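Local coordinates for DNA protection during starvation protein (PDB 1O9R) that oxidises and stores iron in a hollow dodecamer, which protects DNA from hydroxyl-radical damage without binding it, at residues 20-25 / 74-79; 27-32 / 60-65; 95-100 / 111-116. All blocks are in the same frame, centred on the assembly; numbering follows the deposited sequence.

Contacts 1 and 2 both join helix 12-42 to helix 48-75, at places about 15 Å apart between centres. Contact 2 is nested inside contact 1 along the chain, near the middle of the bundle. Contact 3 follows both and holds loop 95-100 to helix 103-130. It touches contact 2: Leu-32 CD1 lies 3.6 Å from Arg-113 CB, and Leu-62 CD1 3.5 Å from Tyr-114 OH. The centres of contacts 1 and 3 are about 26 Å apart, on opposite sides of the chain's centre. Between side chains, Leu-22 is about 8 Å from the iron ligand Glu-71, and Tyr-96 about 9 Å from the ligand His-40. Leu-22 and Val-29 are about 13 Å from bound iron.

Contact 1 (20-25 / 74-79); sequences GILNES and VQLGGT
Asn-23 and Thr-79 meet through one hydrogen bond, from ND2 of Asn-23 to the backbone O of Thr-79. It is 2.9 Å long and nearly straight, with 166° at the hydrogen. The acceptor lies in the amide plane of Asn-23, in line with the N-H. The first torsion of Asn-23, -92°, is off the usual staggered positions and puts the amide toward Thr-79. Seen from the carbonyl of Thr-79, the donor is tilted 21° from the plane. Beside this bond, Leu-22 and Leu-76 meet end to end, with their CD1 methyls 4.4 Å apart. This is a loose touch. Leu-22 also packs on Ile-69, Arg-72 and Val-73 of helix 48-75, and on Thr-136 and Phe-140 of helix 134-156.

The contact sits where helix 48-75 ends, in the ferritin-like four-helix bundle. A Schellman motif closes this helix. Gly-77, at positive phi, is its C-prime residue. Gly-77 N bonds to Val-74 O at 2.9 Å, and Gly-78 N bonds to Val-73 O. The turn sends the chain back past helix 12-42, which brings the carbonyl of Thr-79 to Asn-23.

The amide of Asn-23 is held at both ends. Its OD1 accepts a hydrogen bond from Leu-81 N, two residues beyond Thr-79. The two bonds use one donor and one acceptor, so they fix which way round the amide sits. CB of Thr-79 points away from 20-25. Its OG1 is hydrogen-bonded to OH of Tyr-101 of a neighbouring subunit, and Thr-79 packs on Thr-98 of that subunit. Further out, the iron ligand Glu-71 lies one helical turn before Gln-75, its side chain about 8 Å from that of Leu-22.

Contact 2 (27-32 / 60-65); sequences ASVIDL and TQLDNH
Val-29 and Leu-62 are the closest backbone pair, with 6.5 Å between their CA atoms, on helical segments that run in opposite senses. The side chain of Leu-62 lies against Leu-32, and Val-29, one turn earlier, meets it more loosely. CD1 of Leu-62 lies 3.9 Å from Leu-32 CG and reaches the backbone carbonyl of Leu-32 as well. Its CD2 meets Leu-32 CD2 at 4.0 Å. The two leucine side chains cross at about a right angle. CG of Leu-32 is anti to the backbone N (chi1 -165°), which carries CG and CD2 to the methyls of Leu-62, while CD1 packs on Arg-113 and Tyr-114 of helix 103-130.

No hydrogen bond joins the segments. They form part of the apolar core of the four-helix bundle of the ferritin-like fold, close to the centre of the chain. Val-29 touches the backbone side of Leu-62: its CG1 lies 3.7 Å from Leu-62 O, and a looser 4.4 Å from Leu-62 CD2.

Around this core, polar bonds tie in other parts. His-65 NE2 is hydrogen-bonded to Asp-146 OD1 of helix 134-156. Ser-28 OG is hydrogen-bonded to Lys-92 N, in the loop after helix 84-90.

Contact 3 (95-100 / 111-116); sequences AYPTDI and IERYGE
Arg-113 reaches from helix 103-130 to Ala-95, Tyr-96 and Pro-97. These three lie in the long connection of the ferritin-like bundle that carries the short helix 84-90, a feature of Dps proteins.

The polar contact across the segments comes from the guanidinium. NH2 of Arg-113 gives a weak hydrogen bond to the backbone O of Ala-95, 3.0 Å long but bent to 127°. Its NE is hydrogen-bonded to Lys-94 O, and its NH1 to Ala-109 O, on the same helix. The NE and NH1 bonds set the orientation of the group, and the weak NH2 bond adds to them. Three carbonyl oxygens near it would be expected to favour its positive charge.

The contact between the flat groups is an edge of the ring against a guanidinium face, with the planes 73° apart. CD1 at the rim of the Tyr-96 ring lies over one guanidinium face, 3.7 Å above its plane and off centre. Arg-113 CD comes to the ring edge, near the ring plane, 3.8 Å from Tyr-96 CD1. The arginine chain is extended from CG to NE, and the final turn at chi4 (78°) presents the guanidinium face to the tyrosine.

The other packing places Tyr-96 in the bundle. Its side chain touches Val-35, Gln-38 and Ala-39 of helix 12-42, while its OH is hydrogen-bonded to His-106 ND1. Ala-95 packs on Gln-85 of a neighbouring subunit. Pro-97 CD sits over one face of the Tyr-96 ring, near its rim, and 3.9 Å from Arg-113 NH2.

Contact 1 (20-25 / 74-79)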
loop_
_atom_site.group_PDB
_atom_site.type_symbol
_atom_site.label_atom_id
_atom_site.label_comp_id
_atom_site.label_asym_id
_atom_site.label_seq_id
_atom_site.Cartn_x
_atom_site.Cartn_y
_atom_site.Cartn_z
ATOM N N GLY A 20 9.909 -9.725 -38.349
ATOM C CA GLY A 20 10.937 -10.761 -38.307
ATOM C C GLY A 20 11.954 -10.584 -37.191
ATOM O O GLY A 20 12.319 -11.517 -36.495
ATOM N N ILE A 21 12.378 -9.318 -36.996
ATOM C CA ILE A 21 13.320 -8.989 -35.925
ATOM C C ILE A 21 12.677 -9.300 -34.553
ATOM O O ILE A 21 13.366 -9.854 -33.688
ATOM C CB ILE A 21 13.718 -7.515 -36.016
ATOM C CG1 ILE A 21 14.494 -7.232 -37.335
ATOM C CG2 ILE A 21 14.589 -7.093 -34.845
ATOM C CD1 ILE A 21 14.564 -5.715 -37.554
ATOM N N LEU A 22 11.456 -8.880 -34.351
ATOM C CA LEU A 22 10.768 -9.093 -33.054
ATOM C C LEU A 22 10.573 -10.583 -32.815
ATOM O O LEU A 22 10.911 -11.002 -31.710
ATOM C CB LEU A 22 9.402 -8.417 -33.149
ATOM C CG LEU A 22 9.411 -6.872 -33.110
ATOM C CD1 LEU A 22 8.134 -6.275 -33.670
ATOM C CD2 LEU A 22 9.597 -6.440 -31.641
ATOM N N ASN A 23 10.030 -11.359 -33.786
ATOM C CA ASN A 23 9.819 -12.776 -33.442
ATOM C C ASN A 23 11.147 -13.475 -33.235
ATOM O O ASN A 23 11.182 -14.437 -32.445
ATOM C CB ASN A 23 8.997 -13.441 -34.561
ATOM C CG ASN A 23 7.513 -13.400 -34.289
ATOM O OD1 ASN A 23 7.075 -13.418 -33.114
ATOM N ND2 ASN A 23 6.652 -13.356 -35.301
ATOM N N GLU A 24 12.188 -13.096 -33.995
ATOM C CA GLU A 24 13.470 -13.762 -33.715
ATOM C C GLU A 24 13.965 -13.497 -32.316
ATOM O O GLU A 24 14.371 -14.385 -31.532
ATOM C CB GLU A 24 14.460 -13.223 -34.777
ATOM C CG GLU A 24 15.859 -13.825 -34.533
ATOM C CD GLU A 24 16.877 -13.129 -35.437
ATOM O OE1 GLU A 24 17.195 -11.958 -35.243
ATOM O OE2 GLU A 24 17.301 -13.869 -36.338
ATOM N N SER A 25 13.910 -12.220 -31.893
ATOM C CA SER A 25 14.299 -11.863 -30.534
ATOM C C SER A 25 13.392 -12.518 -29.489
ATOM O O SER A 25 13.931 -12.946 -28.453
ATOM C CB SER A 25 14.174 -10.340 -30.355
ATOM O OG SER A 25 15.171 -9.669 -31.132
ATOM N N VAL A 74 2.106 -8.120 -32.918
ATOM C CA VAL A 74 0.678 -8.120 -33.247
ATOM C C VAL A 74 0.163 -6.745 -33.594
ATOM O O VAL A 74 -0.725 -6.605 -34.446
ATOM C CB VAL A 74 -0.129 -8.783 -32.097
ATOM C CG1 VAL A 74 0.403 -10.248 -31.964
ATOM C CG2 VAL A 74 -0.029 -8.274 -30.707
ATOM N N GLN A 75 0.697 -5.717 -32.935
ATOM C CA GLN A 75 0.337 -4.349 -33.271
ATOM C C GLN A 75 0.616 -4.086 -34.754
ATOM O O GLN A 75 -0.124 -3.284 -35.338
ATOM C CB GLN A 75 1.152 -3.344 -32.441
ATOM C CG GLN A 75 0.658 -3.305 -30.980
ATOM C CD GLN A 75 1.704 -2.701 -30.082
ATOM O OE1 GLN A 75 2.437 -1.798 -30.435
ATOM N NE2 GLN A 75 1.860 -3.270 -28.870
ATOM N N LEU A 76 1.670 -4.648 -35.291
ATOM C CA LEU A 76 2.047 -4.434 -36.704
ATOM C C LEU A 76 1.288 -5.384 -37.597
ATOM O O LEU A 76 1.672 -5.362 -38.801
ATOM C CB LEU A 76 3.553 -4.473 -36.817
ATOM C CG LEU A 76 4.310 -3.417 -36.000
ATOM C CD1 LEU A 76 5.807 -3.617 -36.209
ATOM C CD2 LEU A 76 3.866 -2.008 -36.381
ATOM N N GLY A 77 0.340 -6.171 -37.142
ATOM C CA GLY A 77 -0.451 -7.030 -38.035
ATOM C C GLY A 77 0.129 -8.428 -38.116
ATOM O O GLY A 77 -0.376 -9.198 -38.954
ATOM N N GLY A 78 1.181 -8.768 -37.403
ATOM C CA GLY A 78 1.777 -10.108 -37.451
ATOM C C GLY A 78 1.155 -11.039 -36.409
ATOM O O GLY A 78 0.223 -10.728 -35.673
ATOM N N THR A 79 1.784 -12.200 -36.366
ATOM C CA THR A 79 1.460 -13.267 -35.403
ATOM C C THR A 79 2.652 -13.452 -34.483
ATOM O O THR A 79 3.773 -13.741 -34.905
ATOM C CB THR A 79 1.178 -14.574 -36.164
ATOM O OG1 THR A 79 0.062 -14.337 -37.041
ATOM C CG2 THR A 79 0.825 -15.680 -35.175
#

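Contact 2 (27-32 / 60-65)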
loop_
_atom_site.group_PDB
_atom_site.type_symbol
_atom_site.label_atom_id
_atom_site.label_comp_id
_atom_site.label_asym_id
_atom_site.label_seq_id
_atom_site.Cartn_x
_atom_site.Cartn_y
_atom_site.Cartn_z
ATOM N N ALA A 27 12.015 -15.371 -29.425
ATOM C CA ALA A 27 12.342 -16.802 -29.148
ATOM C C ALA A 27 13.560 -16.898 -28.225
ATOM O O ALA A 27 13.560 -17.744 -27.306
ATOM C CB ALA A 27 12.677 -17.523 -30.480
ATOM N N SER A 28 14.592 -16.103 -28.450
ATOM C CA SER A 28 15.760 -16.173 -27.548
ATOM C C SER A 28 15.484 -15.594 -26.187
ATOM O O SER A 28 16.095 -16.031 -25.207
ATOM C CB SER A 28 16.966 -15.495 -28.206
ATOM O OG SER A 28 17.467 -16.303 -29.284
ATOM N N VAL A 29 14.589 -14.595 -26.088
ATOM C CA VAL A 29 14.251 -14.021 -24.761
ATOM C C VAL A 29 13.422 -15.040 -23.995
ATOM O O VAL A 29 13.669 -15.227 -22.777
ATOM C CB VAL A 29 13.411 -12.740 -24.997
ATOM C CG1 VAL A 29 12.720 -12.280 -23.692
ATOM C CG2 VAL A 29 14.288 -11.587 -25.546
ATOM N N ILE A 30 12.474 -15.742 -24.624
ATOM C CA ILE A 30 11.759 -16.794 -23.896
ATOM C C ILE A 30 12.713 -17.890 -23.444
ATOM O O ILE A 30 12.644 -18.405 -22.302
ATOM C CB ILE A 30 10.624 -17.384 -24.732
ATOM C CG1 ILE A 30 9.539 -16.310 -24.982
ATOM C CG2 ILE A 30 9.998 -18.631 -24.106
ATOM C CD1 ILE A 30 8.507 -16.646 -26.067
ATOM N N ASP A 31 13.616 -18.351 -24.344
ATOM C CA ASP A 31 14.582 -19.404 -23.920
ATOM C C ASP A 31 15.379 -18.891 -22.747
ATOM O O ASP A 31 15.585 -19.610 -21.755
ATOM C CB ASP A 31 15.413 -19.730 -25.178
ATOM C CG ASP A 31 16.410 -20.853 -24.974
ATOM O OD1 ASP A 31 16.596 -21.410 -23.882
ATOM O OD2 ASP A 31 17.074 -21.260 -25.943
ATOM N N LEU A 32 15.863 -17.630 -22.798
ATOM C CA LEU A 32 16.632 -17.112 -21.673
ATOM C C LEU A 32 15.805 -17.065 -20.389
ATOM O O LEU A 32 16.378 -17.298 -19.328
ATOM C CB LEU A 32 17.171 -15.692 -22.032
ATOM C CG LEU A 32 18.276 -15.209 -21.073
ATOM C CD1 LEU A 32 19.523 -16.080 -21.325
ATOM C CD2 LEU A 32 18.625 -13.765 -21.375
ATOM N N THR A 60 11.513 -11.908 -14.059
ATOM C CA THR A 60 10.365 -10.959 -14.174
ATOM C C THR A 60 10.684 -9.967 -15.285
ATOM O O THR A 60 9.796 -9.648 -16.095
ATOM C CB THR A 60 10.245 -10.179 -12.829
ATOM O OG1 THR A 60 9.803 -11.197 -11.894
ATOM C CG2 THR A 60 9.115 -9.146 -13.000
ATOM N N GLN A 61 11.919 -9.448 -15.366
ATOM C CA GLN A 61 12.185 -8.485 -16.440
ATOM C C GLN A 61 12.130 -9.080 -17.824
ATOM O O GLN A 61 11.639 -8.471 -18.766
ATOM C CB GLN A 61 13.593 -7.885 -16.210
ATOM C CG GLN A 61 13.672 -7.088 -14.928
ATOM C CD GLN A 61 15.078 -6.629 -14.596
ATOM O OE1 GLN A 61 16.053 -6.823 -15.315
ATOM N NE2 GLN A 61 15.204 -6.009 -13.420
ATOM N N LEU A 62 12.614 -10.334 -17.982
ATOM C CA LEU A 62 12.565 -11.005 -19.281
ATOM C C LEU A 62 11.114 -11.279 -19.638
ATOM O O LEU A 62 10.714 -11.196 -20.812
ATOM C CB LEU A 62 13.342 -12.343 -19.198
ATOM C CG LEU A 62 14.861 -12.184 -19.102
ATOM C CD1 LEU A 62 15.546 -13.535 -18.838
ATOM C CD2 LEU A 62 15.442 -11.536 -20.377
ATOM N N ASP A 63 10.272 -11.600 -18.650
ATOM C CA ASP A 63 8.852 -11.769 -18.977
ATOM C C ASP A 63 8.275 -10.469 -19.501
ATOM O O ASP A 63 7.469 -10.512 -20.490
ATOM C CB ASP A 63 8.073 -12.140 -17.696
ATOM C CG ASP A 63 8.373 -13.517 -17.150
ATOM O OD1 ASP A 63 7.996 -13.696 -15.946
ATOM O OD2 ASP A 63 8.922 -14.357 -17.883
ATOM N N ASN A 64 8.609 -9.357 -18.907
ATOM C CA ASN A 64 8.009 -8.089 -19.311
ATOM C C ASN A 64 8.544 -7.642 -20.677
ATOM O O ASN A 64 7.722 -7.255 -21.532
ATOM C CB ASN A 64 8.336 -7.045 -18.225
ATOM C CG ASN A 64 7.465 -7.271 -16.969
ATOM O OD1 ASN A 64 6.438 -7.966 -16.991
ATOM N ND2 ASN A 64 8.001 -6.685 -15.920
ATOM N N HIS A 65 9.859 -7.806 -20.923
ATOM C CA HIS A 65 10.341 -7.454 -22.267
ATOM C C HIS A 65 9.811 -8.390 -23.341
ATOM O O HIS A 65 9.541 -7.939 -24.449
ATOM C CB HIS A 65 11.875 -7.359 -22.273
ATOM C CG HIS A 65 12.313 -6.181 -21.465
ATOM N ND1 HIS A 65 11.965 -4.900 -21.788
ATOM C CD2 HIS A 65 13.073 -6.090 -20.358
ATOM C CE1 HIS A 65 12.481 -4.084 -20.878
ATOM N NE2 HIS A 65 13.166 -4.777 -19.979
#

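Contact 3 (95-100 / 111-116)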
loop_
_atom_site.group_PDB
_atom_site.type_symbol
_atom_site.label_atom_id
_atom_site.label_comp_id
_atom_site.label_asym_id
_atom_site.label_seq_id
_atom_site.Cartn_x
_atom_site.Cartn_y
_atom_site.Cartn_z
ATOM N N ALA A 95 21.637 -25.230 -25.827
ATOM C CA ALA A 95 20.984 -25.893 -24.702
ATOM C C ALA A 95 21.754 -25.719 -23.407
ATOM O O ALA A 95 22.980 -25.837 -23.254
ATOM C CB ALA A 95 20.912 -27.410 -25.018
ATOM N N TYR A 96 20.948 -25.386 -22.355
ATOM C CA TYR A 96 21.561 -25.149 -21.052
ATOM C C TYR A 96 21.888 -26.482 -20.395
ATOM O O TYR A 96 21.082 -27.421 -20.372
ATOM C CB TYR A 96 20.521 -24.358 -20.169
ATOM C CG TYR A 96 21.174 -23.755 -18.953
ATOM C CD1 TYR A 96 21.851 -22.519 -19.019
ATOM C CD2 TYR A 96 21.157 -24.420 -17.731
ATOM C CE1 TYR A 96 22.474 -21.948 -17.935
ATOM C CE2 TYR A 96 21.805 -23.847 -16.634
ATOM C CZ TYR A 96 22.448 -22.630 -16.716
ATOM O OH TYR A 96 23.087 -22.040 -15.659
ATOM N N PRO A 97 23.071 -26.571 -19.785
ATOM C CA PRO A 97 23.453 -27.861 -19.158
ATOM C C PRO A 97 22.626 -28.211 -17.939
ATOM O O PRO A 97 22.484 -27.349 -17.057
ATOM C CB PRO A 97 24.921 -27.680 -18.869
ATOM C CG PRO A 97 25.128 -26.194 -18.700
ATOM C CD PRO A 97 24.145 -25.584 -19.708
ATOM N N THR A 98 22.132 -29.426 -17.871
ATOM C CA THR A 98 21.297 -29.806 -16.703
ATOM C C THR A 98 22.106 -30.495 -15.636
ATOM O O THR A 98 21.522 -30.945 -14.635
ATOM C CB THR A 98 20.127 -30.686 -17.166
ATOM O OG1 THR A 98 20.597 -31.845 -17.867
ATOM C CG2 THR A 98 19.241 -29.910 -18.116
ATOM N N ASP A 99 23.395 -30.652 -15.837
ATOM C CA ASP A 99 24.239 -31.360 -14.904
ATOM C C ASP A 99 25.283 -30.487 -14.246
ATOM O O ASP A 99 26.288 -30.925 -13.705
ATOM C CB ASP A 99 24.922 -32.554 -15.606
ATOM C CG ASP A 99 25.846 -32.080 -16.694
ATOM O OD1 ASP A 99 26.635 -32.945 -17.173
ATOM O OD2 ASP A 99 25.810 -30.899 -17.100
ATOM N N ILE A 100 25.010 -29.166 -14.150
ATOM C CA ILE A 100 25.914 -28.269 -13.416
ATOM C C ILE A 100 25.199 -27.755 -12.143
ATOM O O ILE A 100 23.954 -27.739 -12.134
ATOM C CB ILE A 100 26.357 -27.087 -14.254
ATOM C CG1 ILE A 100 25.143 -26.369 -14.868
ATOM C CG2 ILE A 100 27.330 -27.608 -15.350
ATOM C CD1 ILE A 100 25.587 -24.962 -15.372
ATOM N N ILE A 111 26.178 -16.110 -18.124
ATOM C CA ILE A 111 26.882 -14.974 -18.767
ATOM C C ILE A 111 26.952 -15.179 -20.279
ATOM O O ILE A 111 26.731 -14.275 -21.056
ATOM C CB ILE A 111 28.269 -14.798 -18.169
ATOM C CG1 ILE A 111 28.142 -14.199 -16.747
ATOM C CG2 ILE A 111 29.176 -13.905 -19.043
ATOM C CD1 ILE A 111 29.370 -14.371 -15.869
ATOM N N GLU A 112 27.201 -16.450 -20.720
ATOM C CA GLU A 112 27.255 -16.643 -22.166
ATOM C C GLU A 112 25.917 -16.320 -22.831
ATOM O O GLU A 112 25.896 -15.706 -23.901
ATOM C CB GLU A 112 27.690 -18.079 -22.515
ATOM C CG GLU A 112 29.147 -18.383 -22.200
ATOM C CD GLU A 112 29.594 -19.753 -22.715
ATOM O OE1 GLU A 112 28.797 -20.533 -23.317
ATOM O OE2 GLU A 112 30.807 -20.000 -22.496
ATOM N N ARG A 113 24.835 -16.770 -22.198
ATOM C CA ARG A 113 23.500 -16.632 -22.840
ATOM C C ARG A 113 23.019 -15.205 -22.705
ATOM O O ARG A 113 22.364 -14.705 -23.621
ATOM C CB ARG A 113 22.565 -17.741 -22.316
ATOM C CG ARG A 113 23.061 -19.115 -22.846
ATOM C CD ARG A 113 22.404 -20.249 -22.051
ATOM N NE ARG A 113 22.865 -21.554 -22.592
ATOM C CZ ARG A 113 24.056 -22.070 -22.303
ATOM N NH1 ARG A 113 24.950 -21.505 -21.541
ATOM N NH2 ARG A 113 24.426 -23.274 -22.860
ATOM N N TYR A 114 23.158 -14.637 -21.514
ATOM C CA TYR A 114 22.775 -13.242 -21.355
ATOM C C TYR A 114 23.569 -12.333 -22.281
ATOM O O TYR A 114 23.017 -11.382 -22.849
ATOM C CB TYR A 114 22.988 -12.758 -19.877
ATOM C CG TYR A 114 21.734 -13.002 -19.039
ATOM C CD1 TYR A 114 20.962 -11.891 -18.673
ATOM C CD2 TYR A 114 21.415 -14.255 -18.594
ATOM C CE1 TYR A 114 19.815 -12.153 -17.873
ATOM C CE2 TYR A 114 20.280 -14.519 -17.848
ATOM C CZ TYR A 114 19.517 -13.420 -17.510
ATOM O OH TYR A 114 18.343 -13.643 -16.773
ATOM N N GLY A 115 24.880 -12.605 -22.489
ATOM C CA GLY A 115 25.671 -11.825 -23.430
ATOM C C GLY A 115 25.123 -11.924 -24.861
ATOM O O GLY A 115 24.974 -10.925 -25.556
ATOM N N GLU A 116 24.783 -13.180 -25.235
ATOM C CA GLU A 116 24.235 -13.333 -26.601
ATOM C C GLU A 116 22.923 -12.594 -26.796
ATOM O O GLU A 116 22.706 -11.874 -27.796
ATOM C CB GLU A 116 24.084 -14.834 -26.937
ATOM C CG GLU A 116 25.489 -15.429 -27.076
ATOM C CD GLU A 116 25.498 -16.925 -27.084
ATOM O OE1 GLU A 116 26.557 -17.538 -27.378
ATOM O OE2 GLU A 116 24.444 -17.512 -26.772
#